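Local coordinates for phosphatidylglycerol lysyltransferase C-terminal domain-containing protein (Bacteroides thetaiotaomicron, PDB 2HQY) that is of unknown function but binds coenzyme A and is probably an acyltransferase related to phosphatidylglycerol lysyltransferases and the acetyltransferase clan, at residues Q61-M65 with D83-E87; R127-A131 with A254-E259; H228-H234 with Y261-E267. All blocks are in the same frame, centred on the assembly; numbering follows the deposited sequence.

Contact 1 (Q61-M65 with D83-E87); sequences QLAYM and DADKE
Y64 leaves strand 61-65 with CG anti to its own carbonyl carbon (chi1 -60°), which carries the phenol out toward helix 83-87; D83 replies from the helix with CG anti to the backbone N, and the two polar ends meet between strand and helix. The phenol donates its proton to the carboxylate, with Y64 OH 2.6 Å from D83 OD2. That oxygen lies at the edge of the tyrosine ring and near its plane, it is approached on its anti side, and the ring and carboxylate planes stand 82° apart. Y64 OH also comes within 3.3 Å of A84 N, but at too poor an angle to count as a hydrogen bond.

Apolar contacts flank this bond. A84 CB lies 4.0 Å from Y64 CE2, approaching the ring obliquely. Two residues back along the strand, on the same side, L62 also projects at the helix, and its CD2 branch alone does the touching: L62 CD2 is 3.7 Å from E87 CB and 4.1 Å from A84 CA. The L62 and E87 side chains cross at about a right angle, so a methyl abuts the aliphatic base of the glutamate.

The contact lies within a beta-alpha-beta unit, in which helix 73-87 links strand 61-69 to its parallel neighbour 92-96. The two short segments run almost antiparallel, at 167°, with axes 10.1 Å apart, the separation of a helix laid over a sheet. Beyond the bent E87 chain, OE2 forms a salt bridge with K55 of the adjacent strand 51-58, and K55 also pairs with D83 OD2. The D83 oxygen is thus gripped by a phenol and an ammonium group, which would tend to keep this buried carboxylate ionised, while F91 meets the Y64 ring.

Contact 2 (R127-A131 with A254-E259); sequences RSDLA and ANRIPE
Helix 245-256, the helix of the beta-alpha-beta unit from strand 230-238 to strand 263-265, meets with its later part and the loop after it the short helix 127-132, which comes from outside that unit. The R127 chain, bent at chi2 and chi3, slides its guanidinium between two aliphatic groups, both offset toward the rim: A131 CB lies 3.7 Å above one face and E259 CG 3.8 Å above the opposite one. R127 NH2 stands 3.5 Å from E259 OE1, a salt bridge of charges alone, because the oxygen is well out of the guanidinium plane. R127 NH1 gives I257 O a weak bond (3.0 Å, 126°). A water in the guanidinium plane accepts from R127 NH2 and donates to N255 OD1. N255 ND2 binds A131 O at 2.9 Å, in the carbonyl plane on a lone pair, and also reaches Y251 O. A leucine in place of R127 would probably leave E259 without its cationic mate and I257 O without this donor. Behind the polar groups, A254 CB packs 4.1 Å from L130 CB, and R127, L130 and I257 all rest on I264 of strand 263-265.

Contact 3 (H228-H234 with Y261-E267); sequences HETFGVH and YIYINRE
T230 pairs with Y263, F231 with I264 and G232 with N265, so strands 230-234 and 263-265 form a parallel ladder, with axes 4.6 Å apart. Backbone bonds alternate along it: Y263 N to E229 O, F231 N to Y263 O (3.0 Å), N265 N to F231 O (2.8 Å) and V233 N to N265 O.

Among the ring and apolar contacts, F231 turns its edge to the face of Y261 in a T-shaped stack, the centroids 5.7 Å apart and the planes at 62°. CG of F231, anti to the backbone N (chi1 -166°), swings the ring so that CD1 comes over the Y261 face, toward its rim. Further on, V233 CG2 meets I264 CG2 at 3.7 Å. On the other face of the pair, T230 CG2 touches N265 CB. Separately, the carboxylate of E229 runs alongside Y263 at its ring edge. V233 CG1 lies next to R266, whose guanidinium pairs with E236.

Polar side-chain bonds gather at the far end. H234 ND1 donates to E267 OE2 at 2.8 Å, bent to 136° because the oxygen is tilted from the imidazole plane; the nitrogen in turn approaches from above the carboxylate plane. N265 OD1 accepts from E267 N at 2.8 Å, an Asx turn that ties the backbone at E267 to the N265 side chain. With the H234 ring where it is, a CB at G232 would lie too close to H234 CE1.

Helix 245-256 connects the two strands in the chain, a beta-alpha-beta crossover consistent with the parallel pair at the cofactor site of acetyltransferase folds. With N33 also bound to E267 OE2 and S30 weakly to H234 NE2, these bonds probably limit rotation of the E267 carboxylate, whose side chain lies about 8 Å from coenzyme A.

Contacts 2 and 3 are neighbours, their centres about 10 Å apart: contact 3 pairs strands 230-238 and 263-265, while contact 2 sets helix 127-132 against helix 245-256, which connects them. They touch directly where R127 N probably bonds I262 O and where I257 packs on F231. Contact 1 stands apart, its centre about 38 Å from that of contact 2 and about 29 Å from that of contact 3, in a second beta-alpha-beta unit. It is largely buried, with a single phenol-carboxylate bond amid apolar packing. Contacts 2 and 3 are partly buried, contact 3 with fewer exposed residues; contact 2 relies on arginine, amide and water, whereas contact 3 adds a backbone ladder and lies closest to coenzyme A.

Contact 1 (Q61-M65 with D83-E87)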
loop_
_atom_site.group_PDB
_atom_site.type_symbol
_atom_site.label_atom_id
_atom_site.label_comp_id
_atom_site.label_asym_id
_atom_site.label_seq_id
_atom_site.Cartn_x
_atom_site.Cartn_y
_atom_site.Cartn_z
ATOM N N GLN A 61 -9.631 10.891 -6.655
ATOM C CA GLN A 61 -10.702 11.272 -5.753
ATOM C C GLN A 61 -10.234 11.194 -4.290
ATOM O O GLN A 61 -9.899 10.096 -3.804
ATOM C CB GLN A 61 -11.909 10.336 -5.967
ATOM C CG GLN A 61 -13.095 10.551 -4.987
ATOM C CD GLN A 61 -13.871 11.860 -5.242
ATOM O OE1 GLN A 61 -13.870 12.777 -4.405
ATOM N NE2 GLN A 61 -14.530 11.949 -6.398
ATOM N N LEU A 62 -10.183 12.335 -3.603
ATOM C CA LEU A 62 -9.953 12.336 -2.148
ATOM C C LEU A 62 -11.296 12.053 -1.509
ATOM O O LEU A 62 -12.301 12.687 -1.880
ATOM C CB LEU A 62 -9.459 13.707 -1.660
ATOM C CG LEU A 62 -9.374 13.910 -0.129
ATOM C CD1 LEU A 62 -8.337 12.985 0.517
ATOM C CD2 LEU A 62 -9.063 15.352 0.184
ATOM N N ALA A 63 -11.332 11.139 -0.534
ATOM C CA ALA A 63 -12.605 10.884 0.143
ATOM C C ALA A 63 -12.399 10.585 1.617
ATOM O O ALA A 63 -11.328 10.123 2.015
ATOM C CB ALA A 63 -13.345 9.742 -0.517
ATOM N N TYR A 64 -13.428 10.881 2.410
ATOM C CA TYR A 64 -13.431 10.590 3.855
ATOM C C TYR A 64 -14.594 9.645 4.118
ATOM O O TYR A 64 -15.538 9.597 3.344
ATOM C CB TYR A 64 -13.605 11.902 4.659
ATOM C CG TYR A 64 -12.483 12.899 4.384
ATOM C CD1 TYR A 64 -11.364 12.990 5.231
ATOM C CD2 TYR A 64 -12.523 13.737 3.258
ATOM C CE1 TYR A 64 -10.321 13.916 4.976
ATOM C CE2 TYR A 64 -11.484 14.668 3.001
ATOM C CZ TYR A 64 -10.394 14.727 3.869
ATOM O OH TYR A 64 -9.396 15.640 3.592
ATOM N N MET A 65 -14.524 8.854 5.185
ATOM C CA MET A 65 -15.670 8.049 5.566
ATOM C C MET A 65 -16.589 8.908 6.452
ATOM O O MET A 65 -16.147 9.899 7.017
ATOM C CB MET A 65 -15.163 6.792 6.303
ATOM C CG MET A 65 -16.240 5.768 6.698
ATOM S SD MET A 65 -16.763 4.682 5.320
ATOM C CE MET A 65 -15.304 3.687 5.113
ATOM N N ASP A 83 -9.623 20.087 6.155
ATOM C CA ASP A 83 -8.590 19.174 5.687
ATOM C C ASP A 83 -8.647 19.055 4.167
ATOM O O ASP A 83 -7.608 19.141 3.502
ATOM C CB ASP A 83 -8.726 17.806 6.350
ATOM C CG ASP A 83 -7.492 16.963 6.168
ATOM O OD1 ASP A 83 -6.455 17.298 6.771
ATOM O OD2 ASP A 83 -7.545 15.986 5.397
ATOM N N ALA A 84 -9.858 18.883 3.624
ATOM C CA ALA A 84 -10.048 18.789 2.180
ATOM C C ALA A 84 -9.569 20.086 1.501
ATOM O O ALA A 84 -8.909 20.034 0.473
ATOM C CB ALA A 84 -11.482 18.511 1.854
ATOM N N ASP A 85 -9.893 21.237 2.092
ATOM C CA ASP A 85 -9.386 22.536 1.589
ATOM C C ASP A 85 -7.864 22.541 1.465
ATOM O O ASP A 85 -7.322 22.972 0.429
ATOM C CB ASP A 85 -9.821 23.696 2.499
ATOM C CG ASP A 85 -11.318 23.953 2.469
ATOM O OD1 ASP A 85 -12.027 23.437 1.571
ATOM O OD2 ASP A 85 -11.798 24.702 3.356
ATOM N N LYS A 86 -7.174 22.065 2.507
ATOM C CA LYS A 86 -5.707 21.968 2.489
ATOM C C LYS A 86 -5.194 21.063 1.375
ATOM O O LYS A 86 -4.126 21.316 0.804
ATOM C CB LYS A 86 -5.173 21.483 3.840
ATOM C CG LYS A 86 -4.809 22.603 4.801
ATOM C CD LYS A 86 -4.305 22.056 6.142
ATOM C CE LYS A 86 -5.458 21.789 7.102
ATOM N NZ LYS A 86 -5.038 21.800 8.528
ATOM N N GLU A 87 -5.953 20.010 1.075
ATOM C CA GLU A 87 -5.610 19.100 0.004
ATOM C C GLU A 87 -5.975 19.659 -1.372
ATOM O O GLU A 87 -5.589 19.073 -2.390
ATOM C CB GLU A 87 -6.288 17.740 0.226
ATOM C CG GLU A 87 -5.845 17.048 1.514
ATOM C CD GLU A 87 -4.405 16.531 1.469
ATOM O OE1 GLU A 87 -3.691 16.720 0.449
ATOM O OE2 GLU A 87 -3.987 15.920 2.467
#

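Contact 2 (R127-A131 with A254-E259)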
loop_
_atom_site.group_PDB
_atom_site.type_symbol
_atom_site.label_atom_id
_atom_site.label_comp_id
_atom_site.label_asym_id
_atom_site.label_seq_id
_atom_site.Cartn_x
_atom_site.Cartn_y
_atom_site.Cartn_z
ATOM N N ARG A 127 -27.648 -14.527 9.928
ATOM C CA ARG A 127 -26.796 -15.694 10.204
ATOM C C ARG A 127 -27.644 -16.956 10.353
ATOM O O ARG A 127 -27.262 -18.021 9.877
ATOM C CB ARG A 127 -25.953 -15.458 11.460
ATOM C CG ARG A 127 -24.847 -16.501 11.705
ATOM C CD ARG A 127 -24.592 -16.709 13.202
ATOM N NE ARG A 127 -25.528 -17.702 13.682
ATOM C CZ ARG A 127 -25.269 -19.004 13.787
ATOM N NH1 ARG A 127 -24.070 -19.504 13.495
ATOM N NH2 ARG A 127 -26.219 -19.800 14.220
ATOM N N SER A 128 -28.789 -16.825 11.021
ATOM C CA SER A 128 -29.754 -17.911 11.158
ATOM C C SER A 128 -30.199 -18.532 9.816
ATOM O O SER A 128 -30.297 -19.765 9.725
ATOM C CB SER A 128 -30.947 -17.501 12.052
ATOM O OG SER A 128 -31.670 -16.403 11.533
ATOM N N ASP A 129 -30.406 -17.715 8.779
ATOM C CA ASP A 129 -30.756 -18.229 7.452
ATOM C C ASP A 129 -29.599 -19.005 6.817
ATOM O O ASP A 129 -29.763 -20.136 6.363
ATOM C CB ASP A 129 -31.149 -17.084 6.522
ATOM C CG ASP A 129 -32.538 -16.521 6.817
ATOM O OD1 ASP A 129 -33.380 -17.224 7.434
ATOM O OD2 ASP A 129 -32.779 -15.359 6.417
ATOM N N LEU A 130 -28.424 -18.385 6.790
ATOM C CA LEU A 130 -27.263 -18.980 6.116
ATOM C C LEU A 130 -26.742 -20.223 6.848
ATOM O O LEU A 130 -26.211 -21.135 6.201
ATOM C CB LEU A 130 -26.167 -17.928 5.908
ATOM C CG LEU A 130 -26.561 -16.725 5.024
ATOM C CD1 LEU A 130 -25.336 -15.814 4.746
ATOM C CD2 LEU A 130 -27.203 -17.163 3.708
ATOM N N ALA A 131 -26.906 -20.270 8.177
ATOM C CA ALA A 131 -26.402 -21.422 8.974
ATOM C C ALA A 131 -27.347 -22.627 8.932
ATOM O O ALA A 131 -26.932 -23.767 9.195
ATOM C CB ALA A 131 -26.162 -20.995 10.427
ATOM N N ALA A 254 -20.667 -20.403 7.997
ATOM C CA ALA A 254 -21.776 -19.673 8.664
ATOM C C ALA A 254 -22.013 -20.294 10.050
ATOM O O ALA A 254 -22.233 -19.593 11.045
ATOM C CB ALA A 254 -23.054 -19.698 7.801
ATOM N N ASN A 255 -21.908 -21.615 10.109
ATOM C CA ASN A 255 -22.077 -22.326 11.375
ATOM C C ASN A 255 -20.992 -22.100 12.422
ATOM O O ASN A 255 -21.197 -22.388 13.622
ATOM C CB ASN A 255 -22.347 -23.806 11.107
ATOM C CG ASN A 255 -23.820 -24.043 10.784
ATOM O OD1 ASN A 255 -24.679 -24.057 11.689
ATOM N ND2 ASN A 255 -24.126 -24.189 9.509
ATOM N N ARG A 256 -19.844 -21.601 11.969
ATOM C CA ARG A 256 -18.715 -21.268 12.855
ATOM C C ARG A 256 -18.756 -19.809 13.341
ATOM O O ARG A 256 -18.094 -19.447 14.319
ATOM C CB ARG A 256 -17.389 -21.544 12.140
ATOM C CG ARG A 256 -17.201 -23.002 11.678
ATOM C CD ARG A 256 -17.325 -24.015 12.843
ATOM N NE ARG A 256 -16.964 -25.357 12.374
ATOM C CZ ARG A 256 -15.809 -25.988 12.584
ATOM N NH1 ARG A 256 -14.850 -25.455 13.348
ATOM N NH2 ARG A 256 -15.654 -27.204 12.054
ATOM N N ILE A 257 -19.528 -18.969 12.665
ATOM C CA ILE A 257 -19.662 -17.577 13.078
ATOM C C ILE A 257 -20.456 -17.526 14.396
ATOM O O ILE A 257 -21.544 -18.123 14.484
ATOM C CB ILE A 257 -20.375 -16.741 11.966
ATOM C CG1 ILE A 257 -19.457 -16.598 10.737
ATOM C CG2 ILE A 257 -20.839 -15.376 12.538
ATOM C CD1 ILE A 257 -20.167 -16.033 9.471
ATOM N N PRO A 258 -19.892 -16.878 15.435
ATOM C CA PRO A 258 -20.532 -16.807 16.754
ATOM C C PRO A 258 -21.966 -16.251 16.698
ATOM O O PRO A 258 -22.253 -15.373 15.889
ATOM C CB PRO A 258 -19.602 -15.874 17.525
ATOM C CG PRO A 258 -18.249 -16.117 16.903
ATOM C CD PRO A 258 -18.574 -16.212 15.438
ATOM N N GLU A 259 -22.846 -16.754 17.562
ATOM C CA GLU A 259 -24.284 -16.441 17.498
ATOM C C GLU A 259 -24.635 -14.974 17.736
ATOM O O GLU A 259 -25.674 -14.524 17.271
ATOM C CB GLU A 259 -25.132 -17.359 18.414
ATOM C CG GLU A 259 -25.383 -18.750 17.796
ATOM C CD GLU A 259 -26.621 -19.479 18.339
ATOM O OE1 GLU A 259 -27.256 -20.212 17.534
ATOM O OE2 GLU A 259 -26.961 -19.343 19.549
HETATM O O HOH W 1 -25.230 -22.249 13.918
#

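Contact 3 (H228-H234 with Y261-E267)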
loop_
_atom_site.group_PDB
_atom_site.type_symbol
_atom_site.label_atom_id
_atom_site.label_comp_id
_atom_site.label_asym_id
_atom_site.label_seq_id
_atom_site.Cartn_x
_atom_site.Cartn_y
_atom_site.Cartn_z
ATOM N N HIS A 228 -20.756 -5.171 16.673
ATOM C CA HIS A 228 -21.154 -6.109 17.714
ATOM C C HIS A 228 -22.143 -7.184 17.265
ATOM O O HIS A 228 -22.164 -8.231 17.813
ATOM C CB HIS A 228 -21.671 -5.374 18.928
ATOM C CG HIS A 228 -22.968 -4.699 18.690
ATOM N ND1 HIS A 228 -23.059 -3.444 18.162
ATOM C CD2 HIS A 228 -24.227 -5.118 18.864
ATOM C CE1 HIS A 228 -24.317 -3.112 18.021
ATOM N NE2 HIS A 228 -25.047 -4.111 18.448
ATOM N N GLU A 229 -22.939 -6.904 16.252
ATOM C CA GLU A 229 -23.926 -7.836 15.723
ATOM C C GLU A 229 -23.835 -8.204 14.221
ATOM O O GLU A 229 -24.739 -8.777 13.677
ATOM C CB GLU A 229 -25.343 -7.356 16.018
ATOM C CG GLU A 229 -25.679 -6.052 15.400
ATOM C CD GLU A 229 -27.100 -5.596 15.644
ATOM O OE1 GLU A 229 -27.795 -6.225 16.409
ATOM O OE2 GLU A 229 -27.508 -4.620 15.068
ATOM N N THR A 230 -22.729 -7.859 13.590
ATOM C CA THR A 230 -22.547 -8.076 12.151
ATOM C C THR A 230 -21.163 -8.669 11.904
ATOM O O THR A 230 -20.154 -8.109 12.327
ATOM C CB THR A 230 -22.702 -6.764 11.326
ATOM O OG1 THR A 230 -23.881 -6.052 11.754
ATOM C CG2 THR A 230 -22.762 -7.049 9.821
ATOM N N PHE A 231 -21.144 -9.827 11.260
ATOM C CA PHE A 231 -19.887 -10.475 10.861
ATOM C C PHE A 231 -19.745 -10.289 9.352
ATOM O O PHE A 231 -20.722 -10.484 8.616
ATOM C CB PHE A 231 -19.972 -11.959 11.201
ATOM C CG PHE A 231 -18.645 -12.671 11.141
ATOM C CD1 PHE A 231 -17.863 -12.795 12.283
ATOM C CD2 PHE A 231 -18.163 -13.178 9.936
ATOM C CE1 PHE A 231 -16.622 -13.462 12.247
ATOM C CE2 PHE A 231 -16.921 -13.842 9.874
ATOM C CZ PHE A 231 -16.149 -13.972 11.039
ATOM N N GLY A 232 -18.546 -9.975 8.873
ATOM C CA GLY A 232 -18.348 -9.762 7.440
ATOM C C GLY A 232 -17.591 -10.945 6.868
ATOM O O GLY A 232 -16.570 -11.361 7.413
ATOM N N VAL A 233 -18.082 -11.487 5.767
ATOM C CA VAL A 233 -17.346 -12.485 5.023
ATOM C C VAL A 233 -16.637 -11.743 3.886
ATOM O O VAL A 233 -17.290 -11.204 2.989
ATOM C CB VAL A 233 -18.280 -13.621 4.475
ATOM C CG1 VAL A 233 -17.470 -14.640 3.677
ATOM C CG2 VAL A 233 -18.980 -14.300 5.630
ATOM N N HIS A 234 -15.313 -11.687 3.940
ATOM C CA HIS A 234 -14.543 -10.827 3.007
ATOM C C HIS A 234 -14.136 -11.524 1.718
ATOM O O HIS A 234 -13.989 -10.879 0.675
ATOM C CB HIS A 234 -13.298 -10.220 3.687
ATOM C CG HIS A 234 -13.611 -9.483 4.955
ATOM N ND1 HIS A 234 -14.824 -8.849 5.155
ATOM C CD2 HIS A 234 -12.897 -9.299 6.092
ATOM C CE1 HIS A 234 -14.847 -8.335 6.376
ATOM N NE2 HIS A 234 -13.685 -8.582 6.958
ATOM N N TYR A 261 -23.459 -12.515 16.324
ATOM C CA TYR A 261 -23.510 -11.864 15.004
ATOM C C TYR A 261 -24.773 -12.296 14.288
ATOM O O TYR A 261 -24.778 -13.286 13.553
ATOM C CB TYR A 261 -22.225 -12.172 14.194
ATOM C CG TYR A 261 -21.018 -11.786 15.001
ATOM C CD1 TYR A 261 -20.752 -10.435 15.280
ATOM C CD2 TYR A 261 -20.170 -12.754 15.526
ATOM C CE1 TYR A 261 -19.671 -10.064 16.054
ATOM C CE2 TYR A 261 -19.050 -12.390 16.298
ATOM C CZ TYR A 261 -18.830 -11.052 16.560
ATOM O OH TYR A 261 -17.778 -10.696 17.338
ATOM N N ILE A 262 -25.846 -11.551 14.542
ATOM C CA ILE A 262 -27.167 -11.759 13.956
ATOM C C ILE A 262 -27.134 -11.632 12.438
ATOM O O ILE A 262 -27.874 -12.337 11.741
ATOM C CB ILE A 262 -28.189 -10.733 14.582
ATOM C CG1 ILE A 262 -28.564 -11.180 15.998
ATOM C CG2 ILE A 262 -29.484 -10.659 13.810
ATOM C CD1 ILE A 262 -27.654 -10.703 17.061
ATOM N N TYR A 263 -26.274 -10.733 11.942
ATOM C CA TYR A 263 -26.215 -10.401 10.525
ATOM C C TYR A 263 -24.902 -10.852 9.923
ATOM O O TYR A 263 -23.862 -10.812 10.581
ATOM C CB TYR A 263 -26.356 -8.896 10.314
ATOM C CG TYR A 263 -27.640 -8.381 10.883
ATOM C CD1 TYR A 263 -28.843 -8.680 10.268
ATOM C CD2 TYR A 263 -27.651 -7.638 12.054
ATOM C CE1 TYR A 263 -30.056 -8.238 10.806
ATOM C CE2 TYR A 263 -28.857 -7.182 12.601
ATOM C CZ TYR A 263 -30.044 -7.488 11.959
ATOM O OH TYR A 263 -31.242 -7.043 12.470
ATOM N N ILE A 264 -24.964 -11.270 8.663
ATOM C CA ILE A 264 -23.735 -11.612 7.930
ATOM C C ILE A 264 -23.689 -10.683 6.717
ATOM O O ILE A 264 -24.631 -10.639 5.931
ATOM C CB ILE A 264 -23.687 -13.086 7.458
ATOM C CG1 ILE A 264 -23.698 -14.069 8.636
ATOM C CG2 ILE A 264 -22.401 -13.294 6.602
ATOM C CD1 ILE A 264 -23.773 -15.550 8.190
ATOM N N ASN A 265 -22.619 -9.901 6.599
ATOM C CA ASN A 265 -22.441 -9.003 5.466
ATOM C C ASN A 265 -21.482 -9.682 4.460
ATOM O O ASN A 265 -20.285 -9.897 4.756
ATOM C CB ASN A 265 -21.878 -7.655 5.963
ATOM C CG ASN A 265 -21.721 -6.613 4.846
ATOM O OD1 ASN A 265 -21.470 -6.950 3.683
ATOM N ND2 ASN A 265 -21.850 -5.331 5.211
ATOM N N ARG A 266 -22.004 -10.038 3.288
ATOM C CA ARG A 266 -21.186 -10.693 2.233
ATOM C C ARG A 266 -20.790 -9.733 1.106
ATOM O O ARG A 266 -20.461 -10.160 -0.005
ATOM C CB ARG A 266 -21.892 -11.953 1.694
ATOM C CG ARG A 266 -22.110 -13.005 2.792
ATOM C CD ARG A 266 -22.888 -14.241 2.341
ATOM N NE ARG A 266 -22.259 -14.861 1.179
ATOM C CZ ARG A 266 -21.249 -15.719 1.201
ATOM N NH1 ARG A 266 -20.710 -16.140 2.344
ATOM N NH2 ARG A 266 -20.787 -16.159 0.039
ATOM N N GLU A 267 -20.827 -8.435 1.396
ATOM C CA GLU A 267 -20.223 -7.401 0.538
ATOM C C GLU A 267 -20.990 -7.161 -0.771
ATOM O O GLU A 267 -22.195 -7.416 -0.848
ATOM C CB GLU A 267 -18.688 -7.627 0.359
ATOM C CG GLU A 267 -18.044 -8.011 1.713
ATOM C CD GLU A 267 -16.534 -7.771 1.814
ATOM O OE1 GLU A 267 -15.831 -7.762 0.784
ATOM O OE2 GLU A 267 -16.051 -7.571 2.958
HETATM O O HOH W 2 -17.292 -11.257 0.075
HETATM O O HOH W 3 -15.599 -9.743 -1.099
#